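Local structure of CT021 (Chlamydia trachomatis serovar L2, 6UXD) at residues Q6-I9 / Q10-I13; Q37-S40 / E41-W44; Q63-W66 / K67-F70. The protein is of unknown function but belongs to a family grouped with the LolA and LolB proteins, whose well-known members handle lipoproteins in the bacterial envelope. All coordinates share one frame; numbering follows the deposited sequence.

Contact 1 of 3, residues Q6-I9 / Q10-I13; sequences QSSI and QEKI
Ser8 and Glu11 meet at the start of the short helix 9-13, where the serine hydroxyl takes up the backbone N-H three residues further on. Ser8 OG lies 3.2 Å from Glu11 N, and the bond is nearly straight, 168° at the hydrogen. The hydroxyl gets there because OG stands between the backbone N and the carbonyl carbon (chi1 66°), turned back over the first turn. It also rests on Glu11 CB, at 3.5 Å from Ser8 OG. The Glu11 side chain is fully extended and runs back along the outside of the turn toward Ser7, whose hydroxyl sits so close to the carboxylate that the detail of their meeting is doubtful. Ser8 is thus a helix N-cap, set where the strand 7-8 gives way to the helix: Ser7 still pairs through its backbone with Leu119 of strand 118-122, while Lys12 N already bonds to Ser8 O at 3.0 Å. The next bond of the helix, Ile13 N to Ile9 O, measures 2.9 Å. Further along, the two isoleucines lie side by side and point the same way, with Ile9 CG2 and Ile13 CG1 3.8 Å apart. With chi1 at -52°, Ile13 keeps CG1 next to its own backbone N, and the branch therefore follows that N-H toward its acceptor; CG1 comes to 3.0 Å from Ile9 O, a tight approach. Ile9 is buried against Leu119, Ile173 and Phe175. Lys12 sets CB against Ser8 O, 3.5 Å between the two atoms, before its chain bends at chi2 and carries the amine away from the turn; its side chain also touches Phe175.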
ATOM      1  N   GLN A   6     -16.088 -11.280   6.199  1.00 80.87           N
ATOM      2  CA  GLN A   6     -15.290 -11.534   5.012  1.00 76.21           C
ATOM      3  C   GLN A   6     -15.259 -10.295   4.130  1.00 64.51           C
ATOM      4  O   GLN A   6     -16.290  -9.857   3.617  1.00 64.27           O
ATOM      5  CB  GLN A   6     -15.876 -12.729   4.243  1.00 76.95           C
ATOM      6  CG  GLN A   6     -15.062 -13.993   4.388  1.00 72.22           C
ATOM      7  CD  GLN A   6     -13.802 -13.944   3.551  1.00 74.79           C
ATOM      8  OE1 GLN A   6     -13.600 -13.007   2.769  1.00 68.97           O
ATOM      9  NE2 GLN A   6     -12.943 -14.952   3.707  1.00 71.83           N
ATOM     10  N   SER A   7     -14.077  -9.717   3.964  1.00 57.22           N
ATOM     11  CA  SER A   7     -13.903  -8.568   3.086  1.00 54.89           C
ATOM     12  C   SER A   7     -12.733  -8.915   2.168  1.00 51.02           C
ATOM     13  O   SER A   7     -12.358 -10.079   2.007  1.00 48.04           O
ATOM     14  CB  SER A   7     -13.694  -7.280   3.884  1.00 56.51           C
ATOM     15  OG  SER A   7     -13.838  -6.148   3.041  1.00 57.56           O
ATOM     16  N   SER A   8     -12.151  -7.898   1.540  1.00 51.39           N
ATOM     17  CA  SER A   8     -10.999  -8.076   0.669  1.00 48.42           C
ATOM     18  C   SER A   8     -10.168  -6.811   0.763  1.00 40.57           C
ATOM     19  O   SER A   8     -10.650  -5.768   1.218  1.00 50.35           O
ATOM     20  CB  SER A   8     -11.408  -8.340  -0.792  1.00 49.35           C
ATOM     21  OG  SER A   8     -12.037  -7.198  -1.338  1.00 44.84           O
ATOM     22  N   ILE A   9      -8.913  -6.896   0.324  1.00 37.32           N
ATOM     23  CA  ILE A   9      -8.074  -5.692   0.331  1.00 38.38           C
ATOM     24  C   ILE A   9      -8.659  -4.613  -0.585  1.00 44.99           C
ATOM     25  O   ILE A   9      -8.627  -3.422  -0.265  1.00 42.49           O
ATOM     26  CB  ILE A   9      -6.637  -6.038  -0.082  1.00 46.41           C
ATOM     27  CG1 ILE A   9      -5.951  -6.897   0.993  1.00 49.94           C
ATOM     28  CG2 ILE A   9      -5.880  -4.747  -0.347  1.00 36.66           C
ATOM     29  CD1 ILE A   9      -5.468  -6.076   2.191  1.00 45.59           C
ATOM     30  N   GLN A  10      -9.172  -4.999  -1.757  1.00 43.36           N
ATOM     31  CA  GLN A  10      -9.753  -3.985  -2.638  1.00 44.50           C
ATOM     32  C   GLN A  10     -10.870  -3.224  -1.927  1.00 38.83           C
ATOM     33  O   GLN A  10     -10.864  -1.987  -1.873  1.00 39.08           O
ATOM     34  CB  GLN A  10     -10.282  -4.617  -3.926  1.00 43.43           C
ATOM     35  CG  GLN A  10     -10.696  -3.544  -4.952  1.00 46.33           C
ATOM     36  CD  GLN A  10     -10.986  -4.110  -6.329  1.00 43.74           C
ATOM     37  OE1 GLN A  10     -10.177  -4.845  -6.893  1.00 47.44           O
ATOM     38  NE2 GLN A  10     -12.140  -3.760  -6.877  1.00 46.48           N
ATOM     39  N   GLU A  11     -11.830  -3.963  -1.360  1.00 42.42           N
ATOM     40  CA  GLU A  11     -12.953  -3.363  -0.641  1.00 40.52           C
ATOM     41  C   GLU A  11     -12.472  -2.436   0.473  1.00 50.54           C
ATOM     42  O   GLU A  11     -12.994  -1.326   0.664  1.00 39.08           O
ATOM     43  CB  GLU A  11     -13.818  -4.499  -0.087  1.00 46.43           C
ATOM     44  CG  GLU A  11     -15.051  -4.081   0.678  1.00 58.93           C
ATOM     45  CD  GLU A  11     -15.859  -5.275   1.179  1.00 65.29           C
ATOM     46  OE1 GLU A  11     -16.631  -5.108   2.148  1.00 68.24           O
ATOM     47  OE2 GLU A  11     -15.723  -6.378   0.602  1.00 64.90           O
ATOM     48  N   LYS A  12     -11.478  -2.876   1.231  1.00 47.88           N
ATOM     49  CA  LYS A  12     -11.012  -2.069   2.347  1.00 44.76           C
ATOM     50  C   LYS A  12     -10.371  -0.777   1.859  1.00 34.55           C
ATOM     51  O   LYS A  12     -10.644   0.305   2.389  1.00 43.54           O
ATOM     52  CB  LYS A  12     -10.034  -2.905   3.178  1.00 47.49           C
ATOM     53  CG  LYS A  12      -9.482  -2.192   4.362  1.00 40.31           C
ATOM     54  CD  LYS A  12     -10.522  -1.981   5.434  1.00 39.74           C
ATOM     55  CE  LYS A  12      -9.823  -1.361   6.676  1.00 36.95           C
ATOM     56  NZ  LYS A  12     -10.804  -0.601   7.505  1.00 38.32           N
ATOM     57  N   ILE A  13      -9.531  -0.865   0.832  1.00 35.19           N
ATOM     58  CA  ILE A  13      -8.864   0.330   0.328  1.00 38.94           C
ATOM     59  C   ILE A  13      -9.833   1.275  -0.364  1.00 47.60           C
ATOM     60  O   ILE A  13      -9.583   2.489  -0.418  1.00 42.38           O
ATOM     61  CB  ILE A  13      -7.715  -0.059  -0.623  1.00 44.22           C
ATOM     62  CG1 ILE A  13      -6.780  -1.086   0.052  1.00 50.21           C
ATOM     63  CG2 ILE A  13      -6.980   1.181  -1.088  1.00 46.40           C
ATOM     64  CD1 ILE A  13      -6.078  -0.594   1.331  1.00 50.41           C
TER

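Contact 2 of 3, residues Q37-S40 / E41-W44; sequences QSSS and EATW
With chi1 at 74°, Ser39 OG leans over the chain reversal toward the amides of Glu41 and Ala42, while a chi1 of -60° places Thr43 OG1 opposite its carbonyl carbon, where it can meet Ser38. Two amides consequently share one oxygen: Ser39 OG accepts from Glu41 N at 3.0 Å and from Ala42 N, likewise at 3.0 Å. The backbone of Ser39 closes the same loop, its N donating to Ala42 O at 2.8 Å; the return bond from Ala42 N to Ser39 O is weak. Next to the loop, Ser38 OG and Thr43 OG1 are hydrogen-bonded at 2.8 Å on one face of the strand pair, and Thr43 CG2 packs 3.5 Å from Ser38 OG. A water links Thr43 OG1 to Ser39 O, donating to the carbonyl. On the other face the Gln37 side chain runs alongside Trp44, Gln37 NE2 lying 3.9 Å from Trp44 NE1 with the amide and indole planes 87° apart. Trp44 N donates to Gln37 O at 2.9 Å, whereas Gln37 N is buried with no partner. The indole is buried among Leu81, Arg83, Leu214 and Pro215, and Glu41, at the exposed tip, makes a salt bridge to Arg83 of the adjoining strand 79-84. The whole is a beta hairpin between strands 29-38 and 43-50, with Ser40 and Glu41 as the two corner residues of a type I turn, and Ser39 forming an ST turn at its entrance.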
ATOM      1  N   GLN A  37      -8.235  10.035  -6.490  1.00 51.61           N
ATOM      2  CA  GLN A  37      -9.561  10.393  -6.950  1.00 50.09           C
ATOM      3  C   GLN A  37     -10.445   9.191  -6.726  1.00 48.16           C
ATOM      4  O   GLN A  37     -10.006   8.060  -6.937  1.00 52.60           O
ATOM      5  CB  GLN A  37      -9.526  10.785  -8.422  1.00 54.34           C
ATOM      6  CG  GLN A  37     -10.841  11.216  -8.980  1.00 53.74           C
ATOM      7  CD  GLN A  37     -10.654  11.824 -10.353  1.00 64.30           C
ATOM      8  OE1 GLN A  37     -10.227  12.978 -10.485  1.00 59.90           O
ATOM      9  NE2 GLN A  37     -10.919  11.035 -11.384  1.00 65.30           N
ATOM     10  N   SER A  38     -11.666   9.432  -6.263  1.00 48.14           N
ATOM     11  CA  SER A  38     -12.611   8.363  -5.988  1.00 53.98           C
ATOM     12  C   SER A  38     -13.984   8.772  -6.499  1.00 61.05           C
ATOM     13  O   SER A  38     -14.497   9.834  -6.140  1.00 69.00           O
ATOM     14  CB  SER A  38     -12.679   8.055  -4.484  1.00 49.28           C
ATOM     15  OG  SER A  38     -12.659   6.663  -4.252  1.00 65.01           O
ATOM     16  N   SER A  39     -14.572   7.933  -7.337  1.00 57.95           N
ATOM     17  CA  SER A  39     -15.942   8.112  -7.783  1.00 66.10           C
ATOM     18  C   SER A  39     -16.651   6.775  -7.643  1.00 67.26           C
ATOM     19  O   SER A  39     -16.027   5.736  -7.412  1.00 59.03           O
ATOM     20  CB  SER A  39     -16.009   8.608  -9.233  1.00 62.52           C
ATOM     21  OG  SER A  39     -15.700   7.562 -10.135  1.00 63.10           O
ATOM     22  N   SER A  40     -17.971   6.799  -7.799  1.00 66.57           N
ATOM     23  CA  SER A  40     -18.704   5.541  -7.820  1.00 76.25           C
ATOM     24  C   SER A  40     -18.155   4.594  -8.878  1.00 68.10           C
ATOM     25  O   SER A  40     -18.328   3.379  -8.762  1.00 74.34           O
ATOM     26  CB  SER A  40     -20.187   5.807  -8.067  1.00 74.03           C
ATOM     27  OG  SER A  40     -20.364   6.567  -9.248  1.00 80.20           O
ATOM     28  N   GLU A  41     -17.468   5.123  -9.886  1.00 70.47           N
ATOM     29  CA  GLU A  41     -17.026   4.337 -11.028  1.00 70.97           C
ATOM     30  C   GLU A  41     -15.558   3.932 -10.964  1.00 64.82           C
ATOM     31  O   GLU A  41     -15.204   2.870 -11.485  1.00 56.58           O
ATOM     32  CB  GLU A  41     -17.287   5.133 -12.308  1.00 71.78           C
ATOM     33  CG  GLU A  41     -16.994   4.416 -13.595  1.00 75.64           C
ATOM     34  CD  GLU A  41     -16.978   5.387 -14.755  1.00 94.12           C
ATOM     35  OE1 GLU A  41     -18.043   5.982 -15.036  1.00108.50           O
ATOM     36  OE2 GLU A  41     -15.897   5.593 -15.355  1.00 88.20           O
ATOM     37  N   ALA A  42     -14.694   4.731 -10.338  1.00 60.53           N
ATOM     38  CA  ALA A  42     -13.282   4.380 -10.308  1.00 53.17           C
ATOM     39  C   ALA A  42     -12.593   5.039  -9.125  1.00 51.57           C
ATOM     40  O   ALA A  42     -12.951   6.143  -8.717  1.00 49.43           O
ATOM     41  CB  ALA A  42     -12.578   4.804 -11.598  1.00 50.21           C
ATOM     42  N   THR A  43     -11.580   4.355  -8.599  1.00 44.29           N
ATOM     43  CA  THR A  43     -10.659   4.940  -7.636  1.00 44.60           C
ATOM     44  C   THR A  43      -9.250   4.841  -8.194  1.00 37.40           C
ATOM     45  O   THR A  43      -8.809   3.754  -8.587  1.00 42.39           O
ATOM     46  CB  THR A  43     -10.778   4.237  -6.274  1.00 43.23           C
ATOM     47  OG1 THR A  43     -12.112   4.390  -5.789  1.00 48.14           O
ATOM     48  CG2 THR A  43      -9.821   4.836  -5.252  1.00 44.01           C
ATOM     49  N   TRP A  44      -8.546   5.971  -8.223  1.00 34.70           N
ATOM     50  CA  TRP A  44      -7.175   6.029  -8.705  1.00 39.07           C
ATOM     51  C   TRP A  44      -6.200   6.032  -7.534  1.00 42.37           C
ATOM     52  O   TRP A  44      -6.294   6.889  -6.651  1.00 37.99           O
ATOM     53  CB  TRP A  44      -6.943   7.279  -9.545  1.00 36.78           C
ATOM     54  CG  TRP A  44      -7.741   7.306 -10.815  1.00 38.99           C
ATOM     55  CD1 TRP A  44      -9.046   7.658 -10.952  1.00 39.30           C
ATOM     56  CD2 TRP A  44      -7.273   6.965 -12.121  1.00 39.64           C
ATOM     57  NE1 TRP A  44      -9.423   7.561 -12.268  1.00 42.37           N
ATOM     58  CE2 TRP A  44      -8.348   7.147 -13.008  1.00 44.49           C
ATOM     59  CE3 TRP A  44      -6.041   6.548 -12.629  1.00 40.04           C
ATOM     60  CZ2 TRP A  44      -8.231   6.911 -14.376  1.00 36.70           C
ATOM     61  CZ3 TRP A  44      -5.926   6.312 -13.985  1.00 39.43           C
ATOM     62  CH2 TRP A  44      -7.008   6.495 -14.841  1.00 36.24           C
TER
HETATM   63  O   HOH W   1     -14.428   3.420  -6.868  1.00 53.19           O

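Contact 3 of 3, residues Q63-W66 / K67-F70; sequences QSSW and KNAF
Ser65 accepts the N-H of Asn68 through its hydroxyl, Ser65 OG to Asn68 N measuring 3.1 Å with 161° at the hydrogen, and so forms the N-cap of helix 66-69. A chi1 of 62° tips this oxygen inward, to the amide end of the helix. One turn on, Ala69 N bonds to Ser65 O at 2.8 Å, and Ala69 CB crowds that same carbonyl, 3.2 Å from Ser65 O. The capping hydroxyl has a second partner, a water bound 2.6 Å from Ser65 OG, which also accepts from Lys67 NZ. Two bends near the end of its chain bring the lysine round to the side chain of its neighbour, Lys67 NZ donating to Asn68 OD1 at 2.9 Å. Further out, Ser64 OG is tied to Leu60 O of the preceding helix, and Trp66 is buried among Val23, Val61 and Ile201. Phe70 meets the ring of Phe32. The two remaining N-H groups at the start of the helix, those of Trp66 and Lys67, go to OE1 and OE2 of Glu202. A serine and a carboxylate thus divide the first amides between them, and the helix end would probably stabilise Glu202 in its charged form.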
ATOM      1  N   GLN A  63      12.876  15.906   9.797  1.00 61.63           N
ATOM      2  CA  GLN A  63      12.544  17.289  10.110  1.00 61.38           C
ATOM      3  C   GLN A  63      11.091  17.635   9.801  1.00 59.30           C
ATOM      4  O   GLN A  63      10.595  18.639  10.322  1.00 57.66           O
ATOM      5  CB  GLN A  63      13.479  18.240   9.349  1.00 64.93           C
ATOM      6  N   SER A  64      10.400  16.858   8.956  1.00 57.51           N
ATOM      7  CA  SER A  64       8.969  17.082   8.766  1.00 49.64           C
ATOM      8  C   SER A  64       8.214  15.757   8.672  1.00 48.54           C
ATOM      9  O   SER A  64       7.768  15.225   9.688  1.00 42.00           O
ATOM     10  CB  SER A  64       8.701  17.956   7.531  1.00 51.83           C
ATOM     11  OG  SER A  64       9.170  17.373   6.329  1.00 53.84           O
ATOM     12  N   SER A  65       8.059  15.220   7.469  1.00 45.13           N
ATOM     13  CA  SER A  65       7.346  13.962   7.279  1.00 47.19           C
ATOM     14  C   SER A  65       7.584  13.502   5.854  1.00 46.70           C
ATOM     15  O   SER A  65       8.063  14.270   5.017  1.00 42.87           O
ATOM     16  CB  SER A  65       5.846  14.104   7.563  1.00 41.52           C
ATOM     17  OG  SER A  65       5.204  15.017   6.676  1.00 42.39           O
ATOM     18  N   TRP A  66       7.292  12.222   5.609  1.00 43.52           N
ATOM     19  CA  TRP A  66       7.275  11.705   4.246  1.00 42.95           C
ATOM     20  C   TRP A  66       6.381  12.550   3.357  1.00 43.48           C
ATOM     21  O   TRP A  66       6.783  12.959   2.265  1.00 40.54           O
ATOM     22  CB  TRP A  66       6.796  10.252   4.219  1.00 45.38           C
ATOM     23  CG  TRP A  66       7.907   9.290   4.474  1.00 48.72           C
ATOM     24  CD1 TRP A  66       8.347   8.839   5.689  1.00 48.58           C
ATOM     25  CD2 TRP A  66       8.728   8.664   3.490  1.00 51.75           C
ATOM     26  NE1 TRP A  66       9.392   7.967   5.516  1.00 51.47           N
ATOM     27  CE2 TRP A  66       9.643   7.839   4.173  1.00 56.91           C
ATOM     28  CE3 TRP A  66       8.768   8.710   2.091  1.00 61.01           C
ATOM     29  CZ2 TRP A  66      10.597   7.070   3.504  1.00 61.88           C
ATOM     30  CZ3 TRP A  66       9.713   7.946   1.428  1.00 67.14           C
ATOM     31  CH2 TRP A  66      10.615   7.138   2.135  1.00 62.75           C
ATOM     32  N   LYS A  67       5.151  12.803   3.803  1.00 38.72           N
ATOM     33  CA  LYS A  67       4.232  13.588   2.992  1.00 42.21           C
ATOM     34  C   LYS A  67       4.850  14.927   2.609  1.00 50.06           C
ATOM     35  O   LYS A  67       4.885  15.289   1.428  1.00 41.43           O
ATOM     36  CB  LYS A  67       2.909  13.818   3.727  1.00 41.68           C
ATOM     37  CG  LYS A  67       2.057  14.911   3.082  1.00 46.20           C
ATOM     38  CD  LYS A  67       0.613  14.853   3.515  1.00 46.15           C
ATOM     39  CE  LYS A  67       0.445  15.109   4.992  1.00 48.63           C
ATOM     40  NZ  LYS A  67       0.887  16.469   5.362  1.00 50.40           N
ATOM     41  N   ASN A  68       5.366  15.666   3.599  1.00 46.52           N
ATOM     42  CA  ASN A  68       5.820  17.032   3.352  1.00 45.17           C
ATOM     43  C   ASN A  68       7.203  17.105   2.710  1.00 53.78           C
ATOM     44  O   ASN A  68       7.512  18.092   2.030  1.00 55.44           O
ATOM     45  CB  ASN A  68       5.819  17.836   4.654  1.00 48.49           C
ATOM     46  CG  ASN A  68       4.430  18.008   5.230  1.00 46.55           C
ATOM     47  OD1 ASN A  68       3.430  17.688   4.592  1.00 48.92           O
ATOM     48  ND2 ASN A  68       4.360  18.518   6.451  1.00 53.71           N
ATOM     49  N   ALA A  69       8.053  16.108   2.901  1.00 48.95           N
ATOM     50  CA  ALA A  69       9.341  16.114   2.222  1.00 53.78           C
ATOM     51  C   ALA A  69       9.308  15.440   0.853  1.00 58.01           C
ATOM     52  O   ALA A  69      10.324  15.462   0.152  1.00 54.80           O
ATOM     53  CB  ALA A  69      10.396  15.430   3.089  1.00 50.07           C
ATOM     54  N   PHE A  70       8.171  14.865   0.450  1.00 49.69           N
ATOM     55  CA  PHE A  70       8.156  13.993  -0.720  1.00 56.01           C
ATOM     56  C   PHE A  70       8.628  14.718  -1.974  1.00 58.74           C
ATOM     57  O   PHE A  70       9.399  14.166  -2.768  1.00 62.26           O
ATOM     58  CB  PHE A  70       6.753  13.441  -0.942  1.00 50.67           C
ATOM     59  CG  PHE A  70       6.687  12.385  -1.999  1.00 50.43           C
ATOM     60  CD1 PHE A  70       6.880  11.061  -1.675  1.00 53.14           C
ATOM     61  CD2 PHE A  70       6.444  12.719  -3.319  1.00 54.83           C
ATOM     62  CE1 PHE A  70       6.819  10.079  -2.642  1.00 53.85           C
ATOM     63  CE2 PHE A  70       6.386  11.748  -4.288  1.00 57.12           C
ATOM     64  CZ  PHE A  70       6.569  10.422  -3.948  1.00 53.17           C
TER
HETATM   65  O   HOH W   2       3.023  15.928   7.746  1.00 42.50           O

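Overall arrangement
Contacts 1 and 3 are both serine N-caps on short helices, yet they lie on opposite sides of the chain's centre, about 28 Å apart between centres. None of the three is a fully buried core contact: contact 1 is at the surface, with one buried isoleucine facing the strands, and contacts 2 and 3 are partly buried. A glutamate from strand 196-204 supplements the cap of contact 3, whereas contact 2 uses its serine hydroxyl in a hairpin turn and alone has a cross-strand hydroxyl pair. Contacts 1 and 2 both reach the antiparallel strand system, through strand 7-8 and hairpin 29-38/43-50, their nearest atoms about 5 Å apart; contact 3 follows helix 58-63.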